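Local coordinates for 3-oxoacyl-[acyl-carrier-protein] synthase 2 (Rickettsia rickettsii, PDB 4JGA) that probably catalyses the condensation step of fatty acid elongation, joining malonyl-[acyl-carrier-protein] to an acyl chain as a beta-ketoacyl synthase of the thiolase fold, at residues A[135-138]-A[139-143]. Sequence-based numbering, arbitrary orientation.
Sequences MIED and TSIKL
Helix 133-146, which lies against the second subunit of the dimer, carries two successive hydroxyl residues, Thr139 and Ser140, that both bond back to the carbonyl four residues earlier. Met135 O accepts from Thr139 N at 2.9 Å and from Thr139 OG1 at 2.6 Å. The two donors come from opposite faces of the carbonyl plane, the hydroxyl tilted 31° out of it, so the oxygen is gripped twice. One residue on, Ile136 O repeats the pattern, accepting from Ser140 N as well as from the hydroxyl; Ser140 OG lies 2.7 Å from Ile136 O. A chi1 near -60° in both residues sets each hydroxyl beside its own backbone N, which leaves OG1 and OG within bonding distance of the carbonyl oxygen one turn back. Met135, bent at chi2 and chi3, brings SD to 3.6 Å from Thr139 OG1, the two side chains crossing at a slant. Ser140 packs on Glu137 of the second subunit and Thr139 on Val219 of that subunit, which places this face of the helix in the dimer interface. Within the chain, OE1 of the buried Glu137 is hydrogen-bonded to Thr217 OG1 and OE2 to Val219 N, whereas Asp138 OD2 forms a salt bridge with Lys134 NZ. Ile141 N bonds to Glu137 O with an N-H...O angle of 159°, and beside that bond the two side chains run the same way, Ile141 CD1 resting 4.0 Å from Glu137 CG.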
loop_
_atom_site.group_PDB
_atom_site.type_symbol
_atom_site.label_atom_id
_atom_site.label_comp_id
_atom_site.label_asym_id
_atom_site.label_seq_id
_atom_site.Cartn_x
_atom_site.Cartn_y
_atom_site.Cartn_z
ATOM N N MET A 135 13.336 -4.869 10.563
ATOM C CA MET A 135 14.439 -4.512 9.691
ATOM C C MET A 135 14.836 -3.051 9.898
ATOM O O MET A 135 16.018 -2.760 10.106
ATOM C CB MET A 135 14.075 -4.781 8.218
ATOM C CG MET A 135 15.203 -4.542 7.209
ATOM S SD MET A 135 16.745 -5.377 7.597
ATOM C CE MET A 135 16.197 -7.107 7.648
ATOM N N ILE A 136 13.844 -2.163 9.953
ATOM C CA ILE A 136 14.109 -0.742 10.142
ATOM C C ILE A 136 14.607 -0.481 11.557
ATOM O O ILE A 136 15.557 0.244 11.740
ATOM C CB ILE A 136 12.884 0.138 9.811
ATOM C CG1 ILE A 136 12.511 -0.024 8.335
ATOM C CG2 ILE A 136 13.158 1.617 10.100
ATOM C CD1 ILE A 136 11.219 0.663 7.922
ATOM N N GLU A 137 13.960 -1.089 12.541
ATOM C CA GLU A 137 14.327 -0.926 13.947
ATOM C C GLU A 137 15.753 -1.386 14.174
ATOM O O GLU A 137 16.573 -0.628 14.671
ATOM C CB GLU A 137 13.342 -1.708 14.841
ATOM C CG GLU A 137 13.714 -1.801 16.316
ATOM C CD GLU A 137 12.625 -2.462 17.133
ATOM O OE1 GLU A 137 11.868 -3.256 16.553
ATOM O OE2 GLU A 137 12.511 -2.139 18.345
ATOM N N ASP A 138 16.050 -2.621 13.785
ATOM C CA ASP A 138 17.398 -3.185 13.963
ATOM C C ASP A 138 18.442 -2.375 13.199
ATOM O O ASP A 138 19.512 -2.116 13.712
ATOM C CB ASP A 138 17.470 -4.650 13.507
ATOM C CG ASP A 138 16.673 -5.583 14.393
ATOM O OD1 ASP A 138 16.211 -5.161 15.462
ATOM O OD2 ASP A 138 16.504 -6.747 14.018
ATOM N N THR A 139 18.124 -1.987 11.981
ATOM C CA THR A 139 19.119 -1.377 11.119
ATOM C C THR A 139 19.423 0.029 11.649
ATOM O O THR A 139 20.582 0.458 11.628
ATOM C CB THR A 139 18.688 -1.319 9.636
ATOM O OG1 THR A 139 18.452 -2.635 9.122
ATOM C CG2 THR A 139 19.784 -0.670 8.786
ATOM N N SER A 140 18.380 0.722 12.122
ATOM C CA SER A 140 18.515 2.056 12.689
ATOM C C SER A 140 19.372 2.048 13.942
ATOM O O SER A 140 20.234 2.900 14.107
ATOM C CB SER A 140 17.145 2.613 13.027
ATOM O OG SER A 140 16.348 2.779 11.867
ATOM N N ILE A 141 19.146 1.077 14.807
ATOM C CA ILE A 141 19.883 0.993 16.043
ATOM C C ILE A 141 21.343 0.667 15.770
ATOM O O ILE A 141 22.258 1.284 16.302
ATOM C CB ILE A 141 19.254 -0.058 16.974
ATOM C CG1 ILE A 141 17.911 0.469 17.500
ATOM C CG2 ILE A 141 20.161 -0.340 18.161
ATOM C CD1 ILE A 141 17.068 -0.592 18.210
ATOM N N LYS A 142 21.545 -0.303 14.892
ATOM C CA LYS A 142 22.880 -0.726 14.537
ATOM C C LYS A 142 23.677 0.414 13.853
ATOM O O LYS A 142 24.844 0.617 14.175
ATOM C CB LYS A 142 22.789 -1.954 13.670
ATOM C CG LYS A 142 24.118 -2.491 13.231
ATOM C CD LYS A 142 23.922 -3.854 12.580
ATOM C CE LYS A 142 25.208 -4.176 11.854
ATOM N NZ LYS A 142 25.331 -5.613 11.540
ATOM N N LEU A 143 23.054 1.168 12.944
ATOM C CA LEU A 143 23.728 2.354 12.345
ATOM C C LEU A 143 24.085 3.397 13.410
ATOM O O LEU A 143 25.186 3.952 13.411
ATOM C CB LEU A 143 22.880 3.013 11.253
ATOM C CG LEU A 143 23.463 4.285 10.616
ATOM C CD1 LEU A 143 24.797 4.053 9.934
ATOM C CD2 LEU A 143 22.464 4.859 9.608
#